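Local coordinates for protein lovastatin nonaketide synthase mokA (Monascus pilosus, PDB 6AD3) that makes the polyketide backbone of lovastatin (monacolin K) as an iterative nonaketide synthase, of which this chain is the condensation domain, at residues Gly103-Gly108 and Gly167-Tyr172; Leu119-Arg124 and Ser224-Gly229; Ala304-Asp309 and Ser502-Leu507. The protein carries 1 engineered substitution. All coordinates share one frame; numbering follows the deposited sequence.

Contact 1: residues Gly103-Gly108 and Gly167-Tyr172; sequences GMFMTG and GAEEGY
Gly103 and Tyr172 mark the close end of the contact, with CA atoms 7.2 Å apart, whereas the CA atoms of Phe105 and Ala168 stand 9.5 Å apart. The segments run in roughly opposite directions, and no hydrogen bond links them. Helix 165-176 packs on the five-stranded mixed sheet that contains strand 100-107; it connects the adjacent parallel strands 157-161 and 188-195 in a beta-alpha-beta crossover, Ala168 touching Phe193, Trp195 and Leu201. Tyr172 has CG anti to its backbone nitrogen (chi1 173°), which carries the ring down to the strand, where CE1 lies 3.7 Å from Gly103 N. Because Gly103 has no side chain, the ring meets bare backbone. The phenol oxygen is hydrogen-bonded to Thr101 O and Thr460 OG1. One turn of helix earlier, Glu169 reaches the edge of the Phe105 ring, with Phe105 CZ 4.1 Å from Glu169 CG. The glutamate chain runs nearly perpendicular to the phenylalanine side chain, its carboxylate turned 72° from the ring plane. The contact thus rests on van der Waals touch alone; an edge approach probably suits the carboxylate, whose charge pairs with Arg165, itself in cation-pi contact with Phe105.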
loop_
_atom_site.group_PDB
_atom_site.type_symbol
_atom_site.label_atom_id
_atom_site.label_comp_id
_atom_site.label_asym_id
_atom_site.label_seq_id
_atom_site.Cartn_x
_atom_site.Cartn_y
_atom_site.Cartn_z
ATOM N N GLY A 103 -3.315 -12.942 -4.121
ATOM C CA GLY A 103 -3.662 -14.369 -4.182
ATOM C C GLY A 103 -3.203 -15.113 -2.925
ATOM O O GLY A 103 -2.100 -14.912 -2.464
ATOM N N MET A 104 -4.096 -15.852 -2.304
ATOM C CA MET A 104 -3.756 -16.643 -1.164
ATOM C C MET A 104 -3.907 -18.130 -1.492
ATOM O O MET A 104 -5.029 -18.636 -1.676
ATOM C CB MET A 104 -4.610 -16.278 0.032
ATOM C CG MET A 104 -4.109 -16.944 1.331
ATOM S SD MET A 104 -2.381 -16.577 1.863
ATOM C CE MET A 104 -2.568 -14.936 2.564
ATOM N N PHE A 105 -2.781 -18.813 -1.516
ATOM C CA PHE A 105 -2.762 -20.283 -1.658
ATOM C C PHE A 105 -3.244 -20.892 -0.362
ATOM O O PHE A 105 -2.790 -20.499 0.719
ATOM C CB PHE A 105 -1.347 -20.772 -1.963
ATOM C CG PHE A 105 -0.892 -20.470 -3.333
ATOM C CD1 PHE A 105 -1.369 -21.188 -4.402
ATOM C CD2 PHE A 105 0.006 -19.436 -3.572
ATOM C CE1 PHE A 105 -0.908 -20.940 -5.686
ATOM C CE2 PHE A 105 0.383 -19.113 -4.851
ATOM C CZ PHE A 105 0.011 -19.925 -5.902
ATOM N N MET A 106 -4.198 -21.820 -0.451
ATOM C CA MET A 106 -4.680 -22.523 0.722
ATOM C C MET A 106 -4.994 -23.960 0.415
ATOM O O MET A 106 -5.359 -24.296 -0.710
ATOM C CB MET A 106 -5.900 -21.835 1.387
ATOM C CG MET A 106 -7.031 -21.376 0.483
ATOM S SD MET A 106 -8.054 -20.064 1.259
ATOM C CE MET A 106 -6.998 -18.675 1.116
ATOM N N THR A 107 -4.886 -24.796 1.438
ATOM C CA THR A 107 -4.990 -26.228 1.264
ATOM C C THR A 107 -6.024 -26.768 2.240
ATOM O O THR A 107 -5.900 -26.562 3.428
ATOM C CB THR A 107 -3.654 -26.957 1.510
ATOM O OG1 THR A 107 -2.653 -26.477 0.605
ATOM C CG2 THR A 107 -3.828 -28.462 1.294
ATOM N N GLY A 108 -7.065 -27.409 1.731
ATOM C CA GLY A 108 -8.100 -27.912 2.587
ATOM C C GLY A 108 -9.472 -27.679 2.030
ATOM O O GLY A 108 -9.652 -26.879 1.103
ATOM N N GLY A 167 -1.930 -23.808 -13.721
ATOM C CA GLY A 167 -3.203 -23.236 -14.179
ATOM C C GLY A 167 -3.728 -22.098 -13.296
ATOM O O GLY A 167 -4.258 -21.100 -13.800
ATOM N N ALA A 168 -3.705 -22.312 -11.987
ATOM C CA ALA A 168 -4.101 -21.287 -11.026
ATOM C C ALA A 168 -3.241 -20.018 -11.171
ATOM O O ALA A 168 -3.784 -18.909 -11.237
ATOM C CB ALA A 168 -4.028 -21.814 -9.617
ATOM N N GLU A 169 -1.923 -20.186 -11.273
ATOM C CA GLU A 169 -1.021 -19.061 -11.407
ATOM C C GLU A 169 -1.279 -18.321 -12.714
ATOM O O GLU A 169 -1.289 -17.083 -12.767
ATOM C CB GLU A 169 0.446 -19.503 -11.302
ATOM C CG GLU A 169 0.860 -19.857 -9.894
ATOM C CD GLU A 169 2.343 -20.239 -9.780
ATOM O OE1 GLU A 169 3.160 -19.621 -10.468
ATOM O OE2 GLU A 169 2.705 -21.019 -8.883
ATOM N N GLU A 170 -1.605 -19.057 -13.754
ATOM C CA GLU A 170 -1.929 -18.431 -15.021
ATOM C C GLU A 170 -3.184 -17.553 -14.879
ATOM O O GLU A 170 -3.226 -16.424 -15.378
ATOM C CB GLU A 170 -2.109 -19.511 -16.105
ATOM C CG GLU A 170 -2.523 -18.961 -17.439
ATOM C CD GLU A 170 -2.715 -20.053 -18.489
ATOM O OE1 GLU A 170 -3.804 -20.094 -19.106
ATOM O OE2 GLU A 170 -1.791 -20.869 -18.676
ATOM N N GLY A 171 -4.193 -18.076 -14.199
ATOM C CA GLY A 171 -5.405 -17.319 -13.946
ATOM C C GLY A 171 -5.093 -16.042 -13.155
ATOM O O GLY A 171 -5.670 -15.000 -13.399
ATOM N N TYR A 172 -4.276 -16.191 -12.125
ATOM C CA TYR A 172 -3.840 -15.047 -11.304
ATOM C C TYR A 172 -3.235 -13.936 -12.156
ATOM O O TYR A 172 -3.639 -12.795 -12.065
ATOM C CB TYR A 172 -2.861 -15.519 -10.226
ATOM C CG TYR A 172 -2.229 -14.370 -9.457
ATOM C CD1 TYR A 172 -2.852 -13.825 -8.321
ATOM C CD2 TYR A 172 -1.064 -13.767 -9.912
ATOM C CE1 TYR A 172 -2.282 -12.767 -7.622
ATOM C CE2 TYR A 172 -0.510 -12.674 -9.222
ATOM C CZ TYR A 172 -1.146 -12.169 -8.103
ATOM O OH TYR A 172 -0.575 -11.110 -7.390
#

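Contact 2: residues Leu119-Arg124 and Ser224-Gly229; sequences LRAVLR and SQLYGG
Ala121, Val122 and Leu226 join helices 112-125 and 213-227, two neighbours on the same face of the mixed sheet in the N-terminal half of the condensation domain, an alpha/beta sandwich of the chloramphenicol acetyltransferase type. It is a simple case of helix-helix packing, in which one projecting side chain from the end of a helix meets two adjacent residues of its neighbour. The nearest CA atoms, those of Ala121 and Leu226, are 8.2 Å apart, and the surface buried between the segments is a modest 97 Å². Leu226 is the projecting side chain. Its CG lies anti to the carbonyl carbon (chi1 -76°), and a single methyl, CD1, does the touching: it is 4.0 Å from Ala121 CB and 3.9 Å from Val122 CG2. That valine methyl is the branch beside the backbone nitrogen, and the valine and leucine side chains meet at a slant. Around this point, Leu232 touches Leu226 and Phe129 touches Val122, widening a small apolar patch. A polar tie between the same helices comes from Arg114, which gives NH2 to Tyr227 O and also makes a cation-pi contact with the Tyr227 ring. Just past Leu226, helix 213-227 ends in a Schellman motif, with Gly229 at positive phi: Val230 N reaches Gln225 O, and Gly229 N bonds to Leu226 O at 2.9 Å.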
loop_
_atom_site.group_PDB
_atom_site.type_symbol
_atom_site.label_atom_id
_atom_site.label_comp_id
_atom_site.label_asym_id
_atom_site.label_seq_id
_atom_site.Cartn_x
_atom_site.Cartn_y
_atom_site.Cartn_z
ATOM N N LEU A 119 -19.345 -14.889 -0.170
ATOM C CA LEU A 119 -18.758 -13.756 -0.857
ATOM C C LEU A 119 -19.840 -12.882 -1.497
ATOM O O LEU A 119 -19.758 -11.668 -1.442
ATOM C CB LEU A 119 -17.733 -14.209 -1.909
ATOM C CG LEU A 119 -16.462 -14.880 -1.341
ATOM C CD1 LEU A 119 -15.691 -15.659 -2.381
ATOM C CD2 LEU A 119 -15.583 -13.810 -0.692
ATOM N N ARG A 120 -20.927 -13.487 -1.978
ATOM C CA ARG A 120 -22.044 -12.679 -2.468
ATOM C C ARG A 120 -22.649 -11.770 -1.380
ATOM O O ARG A 120 -23.051 -10.640 -1.651
ATOM C CB ARG A 120 -23.125 -13.569 -3.143
ATOM C CG ARG A 120 -22.700 -14.049 -4.519
ATOM C CD ARG A 120 -23.861 -14.700 -5.289
ATOM N NE ARG A 120 -24.624 -15.651 -4.486
ATOM C CZ ARG A 120 -24.360 -16.952 -4.397
ATOM N NH1 ARG A 120 -23.420 -17.501 -5.152
ATOM N NH2 ARG A 120 -25.110 -17.723 -3.626
ATOM N N ALA A 121 -22.655 -12.253 -0.142
ATOM C CA ALA A 121 -23.197 -11.502 0.979
ATOM C C ALA A 121 -22.283 -10.360 1.366
ATOM O O ALA A 121 -22.772 -9.268 1.668
ATOM C CB ALA A 121 -23.452 -12.415 2.174
ATOM N N VAL A 122 -20.970 -10.552 1.193
ATOM C CA VAL A 122 -19.999 -9.472 1.406
ATOM C C VAL A 122 -20.210 -8.387 0.368
ATOM O O VAL A 122 -20.291 -7.191 0.723
ATOM C CB VAL A 122 -18.533 -9.971 1.343
ATOM C CG1 VAL A 122 -17.569 -8.818 1.405
ATOM C CG2 VAL A 122 -18.239 -10.962 2.459
ATOM N N LEU A 123 -20.425 -8.793 -0.890
ATOM C CA LEU A 123 -20.714 -7.835 -1.952
ATOM C C LEU A 123 -21.982 -7.007 -1.674
ATOM O O LEU A 123 -22.024 -5.816 -1.937
ATOM C CB LEU A 123 -20.811 -8.547 -3.292
ATOM C CG LEU A 123 -19.546 -9.141 -3.893
ATOM C CD1 LEU A 123 -19.864 -9.770 -5.245
ATOM C CD2 LEU A 123 -18.419 -8.128 -4.068
ATOM N N ARG A 124 -23.040 -7.670 -1.219
ATOM C CA ARG A 124 -24.285 -7.012 -0.874
ATOM C C ARG A 124 -24.180 -6.079 0.334
ATOM O O ARG A 124 -24.806 -4.997 0.344
ATOM C CB ARG A 124 -25.348 -8.061 -0.587
ATOM C CG ARG A 124 -26.629 -7.524 -0.032
ATOM C CD ARG A 124 -27.734 -8.576 -0.194
ATOM N NE ARG A 124 -27.272 -9.916 0.198
ATOM C CZ ARG A 124 -26.930 -10.901 -0.648
ATOM N NH1 ARG A 124 -27.016 -10.748 -1.974
ATOM N NH2 ARG A 124 -26.501 -12.052 -0.157
ATOM N N SER A 224 -14.922 -15.683 5.855
ATOM C CA SER A 224 -14.659 -16.801 6.749
ATOM C C SER A 224 -15.788 -16.955 7.760
ATOM O O SER A 224 -16.279 -18.083 8.004
ATOM C CB SER A 224 -13.343 -16.579 7.500
ATOM O OG SER A 224 -13.084 -17.643 8.428
ATOM N N GLN A 225 -16.119 -15.855 8.427
ATOM C CA GLN A 225 -17.163 -15.904 9.450
ATOM C C GLN A 225 -18.482 -16.331 8.831
ATOM O O GLN A 225 -19.184 -17.179 9.377
ATOM C CB GLN A 225 -17.318 -14.556 10.125
ATOM C CG GLN A 225 -16.221 -14.243 11.096
ATOM C CD GLN A 225 -16.419 -12.926 11.726
ATOM O OE1 GLN A 225 -16.979 -12.828 12.829
ATOM N NE2 GLN A 225 -16.053 -11.887 11.006
ATOM N N LEU A 226 -18.827 -15.753 7.674
ATOM C CA LEU A 226 -20.108 -16.082 7.032
ATOM C C LEU A 226 -20.148 -17.536 6.605
ATOM O O LEU A 226 -21.100 -18.257 6.901
ATOM C CB LEU A 226 -20.360 -15.209 5.827
ATOM C CG LEU A 226 -20.797 -13.781 6.141
ATOM C CD1 LEU A 226 -20.594 -12.883 4.956
ATOM C CD2 LEU A 226 -22.233 -13.701 6.639
ATOM N N TYR A 227 -19.052 -18.002 6.029
ATOM C CA TYR A 227 -18.928 -19.405 5.671
ATOM C C TYR A 227 -19.145 -20.295 6.896
ATOM O O TYR A 227 -19.779 -21.349 6.806
ATOM C CB TYR A 227 -17.558 -19.662 5.063
ATOM C CG TYR A 227 -17.318 -21.089 4.601
ATOM C CD1 TYR A 227 -16.917 -22.073 5.484
ATOM C CD2 TYR A 227 -17.418 -21.415 3.270
ATOM C CE1 TYR A 227 -16.664 -23.378 5.045
ATOM C CE2 TYR A 227 -17.179 -22.693 2.818
ATOM C CZ TYR A 227 -16.764 -23.668 3.695
ATOM O OH TYR A 227 -16.527 -24.959 3.225
ATOM N N GLY A 228 -18.594 -19.886 8.019
ATOM C CA GLY A 228 -18.732 -20.642 9.264
ATOM C C GLY A 228 -20.039 -20.416 9.999
ATOM O O GLY A 228 -20.167 -20.815 11.124
ATOM N N GLY A 229 -20.990 -19.753 9.360
ATOM C CA GLY A 229 -22.334 -19.575 9.915
ATOM C C GLY A 229 -22.482 -18.468 10.971
ATOM O O GLY A 229 -23.459 -18.445 11.692
#

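Contact 3: residues Ala304-Asp309 and Ser502-Leu507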
loop_
_atom_site.group_PDB
_atom_site.type_symbol
_atom_site.label_atom_id
_atom_site.label_comp_id
_atom_site.label_asym_id
_atom_site.label_seq_id
_atom_site.Cartn_x
_atom_site.Cartn_y
_atom_site.Cartn_z
ATOM N N ALA A 304 12.433 -7.623 -5.376
ATOM C CA ALA A 304 12.985 -8.816 -4.754
ATOM C C ALA A 304 12.341 -8.986 -3.386
ATOM O O ALA A 304 11.947 -8.006 -2.733
ATOM C CB ALA A 304 14.503 -8.695 -4.643
ATOM N N ILE A 305 12.198 -10.230 -2.971
ATOM C CA ILE A 305 11.497 -10.560 -1.739
ATOM C C ILE A 305 12.338 -11.516 -0.917
ATOM O O ILE A 305 12.953 -12.431 -1.475
ATOM C CB ILE A 305 10.162 -11.290 -2.041
ATOM C CG1 ILE A 305 9.173 -10.351 -2.696
ATOM C CG2 ILE A 305 9.524 -11.802 -0.783
ATOM C CD1 ILE A 305 7.932 -11.048 -3.210
ATOM N N ALA A 306 12.381 -11.292 0.391
ATOM C CA ALA A 306 13.064 -12.242 1.324
ATOM C C ALA A 306 12.398 -12.305 2.679
ATOM O O ALA A 306 11.807 -11.347 3.140
ATOM C CB ALA A 306 14.508 -11.868 1.495
ATOM N N ARG A 307 12.515 -13.463 3.322
ATOM C CA ARG A 307 12.167 -13.629 4.719
ATOM C C ARG A 307 13.334 -13.281 5.580
ATOM O O ARG A 307 14.462 -13.742 5.334
ATOM C CB ARG A 307 11.885 -15.096 5.002
ATOM C CG ARG A 307 10.605 -15.543 4.498
ATOM C CD ARG A 307 9.532 -15.439 5.540
ATOM N NE ARG A 307 8.361 -15.936 4.885
ATOM C CZ ARG A 307 7.145 -15.477 5.037
ATOM N NH1 ARG A 307 6.828 -14.730 6.069
ATOM N NH2 ARG A 307 6.199 -15.975 4.274
ATOM N N LEU A 308 13.049 -12.609 6.676
ATOM C CA LEU A 308 14.082 -12.230 7.618
ATOM C C LEU A 308 14.312 -13.399 8.569
ATOM O O LEU A 308 13.359 -14.063 8.975
ATOM C CB LEU A 308 13.651 -11.001 8.398
ATOM C CG LEU A 308 14.670 -10.400 9.334
ATOM C CD1 LEU A 308 15.874 -9.831 8.589
ATOM C CD2 LEU A 308 14.011 -9.328 10.200
ATOM N N ASP A 309 15.592 -13.670 8.840
ATOM C CA ASP A 309 16.028 -14.631 9.862
ATOM C C ASP A 309 15.268 -14.419 11.170
ATOM O O ASP A 309 15.215 -13.307 11.677
ATOM C CB ASP A 309 17.528 -14.436 10.094
ATOM C CG ASP A 309 18.083 -15.366 11.165
ATOM O OD1 ASP A 309 18.481 -16.479 10.828
ATOM O OD2 ASP A 309 18.239 -14.926 12.295
ATOM N N SER A 502 21.672 -5.655 1.541
ATOM C CA SER A 502 22.277 -4.601 2.386
ATOM C C SER A 502 21.406 -4.211 3.574
ATOM O O SER A 502 21.897 -3.961 4.674
ATOM C CB SER A 502 22.629 -3.368 1.557
ATOM O OG SER A 502 23.702 -3.669 0.689
ATOM N N TYR A 503 20.092 -4.222 3.360
ATOM C CA TYR A 503 19.151 -3.891 4.404
ATOM C C TYR A 503 19.122 -4.980 5.470
ATOM O O TYR A 503 19.187 -4.689 6.676
ATOM C CB TYR A 503 17.766 -3.676 3.780
ATOM C CG TYR A 503 16.707 -3.272 4.781
ATOM C CD1 TYR A 503 16.831 -2.101 5.533
ATOM C CD2 TYR A 503 15.577 -4.042 4.955
ATOM C CE1 TYR A 503 15.869 -1.730 6.460
ATOM C CE2 TYR A 503 14.620 -3.703 5.912
ATOM C CZ TYR A 503 14.760 -2.527 6.636
ATOM O OH TYR A 503 13.824 -2.199 7.592
ATOM N N ILE A 504 19.096 -6.228 5.048
ATOM C CA ILE A 504 19.121 -7.334 5.998
ATOM C C ILE A 504 20.418 -7.313 6.808
ATOM O O ILE A 504 20.419 -7.468 8.067
ATOM C CB ILE A 504 18.930 -8.686 5.286
ATOM C CG1 ILE A 504 17.477 -8.784 4.801
ATOM C CG2 ILE A 504 19.266 -9.855 6.213
ATOM C CD1 ILE A 504 17.232 -9.923 3.842
ATOM N N SER A 505 21.522 -7.056 6.123
ATOM C CA SER A 505 22.810 -6.882 6.822
ATOM C C SER A 505 22.776 -5.782 7.880
ATOM O O SER A 505 23.266 -5.957 9.021
ATOM C CB SER A 505 23.956 -6.665 5.806
ATOM O OG SER A 505 24.168 -7.854 5.035
ATOM N N ILE A 506 22.196 -4.654 7.540
ATOM C CA ILE A 506 22.174 -3.519 8.443
ATOM C C ILE A 506 21.239 -3.774 9.628
ATOM O O ILE A 506 21.556 -3.400 10.755
ATOM C CB ILE A 506 21.859 -2.172 7.680
ATOM C CG1 ILE A 506 22.831 -1.081 8.126
ATOM C CG2 ILE A 506 20.433 -1.734 7.855
ATOM C CD1 ILE A 506 22.552 0.304 7.541
ATOM N N LEU A 507 20.132 -4.494 9.398
ATOM C CA LEU A 507 19.241 -4.904 10.481
ATOM C C LEU A 507 19.940 -5.871 11.402
ATOM O O LEU A 507 19.859 -5.752 12.612
ATOM C CB LEU A 507 18.006 -5.628 9.935
ATOM C CG LEU A 507 16.987 -4.758 9.186
ATOM C CD1 LEU A 507 15.980 -5.680 8.493
ATOM C CD2 LEU A 507 16.274 -3.795 10.113
#
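Ile504 reaches from its helix toward the end of a strand and uses both of its branches there, one on Ala306 and the other on Leu308. The CA atoms of Leu308 and Ile504 are 7.2 Å apart, and the segments bury 162 Å² between them with no hydrogen bond across. The fit depends on a small residue next to a large one. Ala306 points its single methyl toward the helix and stays low, leaving a shallow hollow on the strand that the long branch of Ile504 enters, with CD1 4.1 Å from Ala306 CB. Leu500, one turn earlier on the helix, also touches this alanine. Two residues farther along the backbone, Leu308 is the bump of its own segment. With its CG anti to the backbone nitrogen (chi1 -174°), it sets CD1 into the groove between two helix residues, 4.1 Å from Ile504 CG2 and 4.2 Å from Leu507 CD1. These methyls come from residues three apart on the helix, and the side chains of Leu308 and Ile504 run antiparallel alongside one another. Leu507 CD1 also lies over one face of the Tyr503 ring, 3.5 Å above its plane and toward the rim. Helix 327-343 packs here too, Tyr331 touching Leu308 and Ala334 touching Leu507. Immediately after Leu308, Asp309 is the N-cap of helix 310-322, its OD2 bonded to Val312 N, so the chain leaves the strand and turns straight into a helix. Aliphatic packing of helix 495-512 on strand 301-307, an outermost strand of the six-stranded mixed sheet, and on the loop that follows it, belongs to the layered alpha/beta sandwich that forms the C-terminal half of a condensation domain.

Overall arrangement
Contacts 1 and 2 belong to the N-terminal half of the domain and contact 3 to the C-terminal half. The first two interleave along the chain, strand 100-107 leading on to helix 112-125 before helices 165-176 and 213-227 follow; contact 3 opens only afterwards. Contact 1 lies on one face of the five-stranded sheet and contact 2 among the helices of the other, their centres 20 Å apart. Contact 3, centred 26 Å from contact 1 and 38 Å from contact 2, lies on the separate six-stranded sheet. The halves are nevertheless linked: strand 453-460, late in the chain, crosses over to pair with strand 100-107, consistent with the two-lobed architecture of condensation domains.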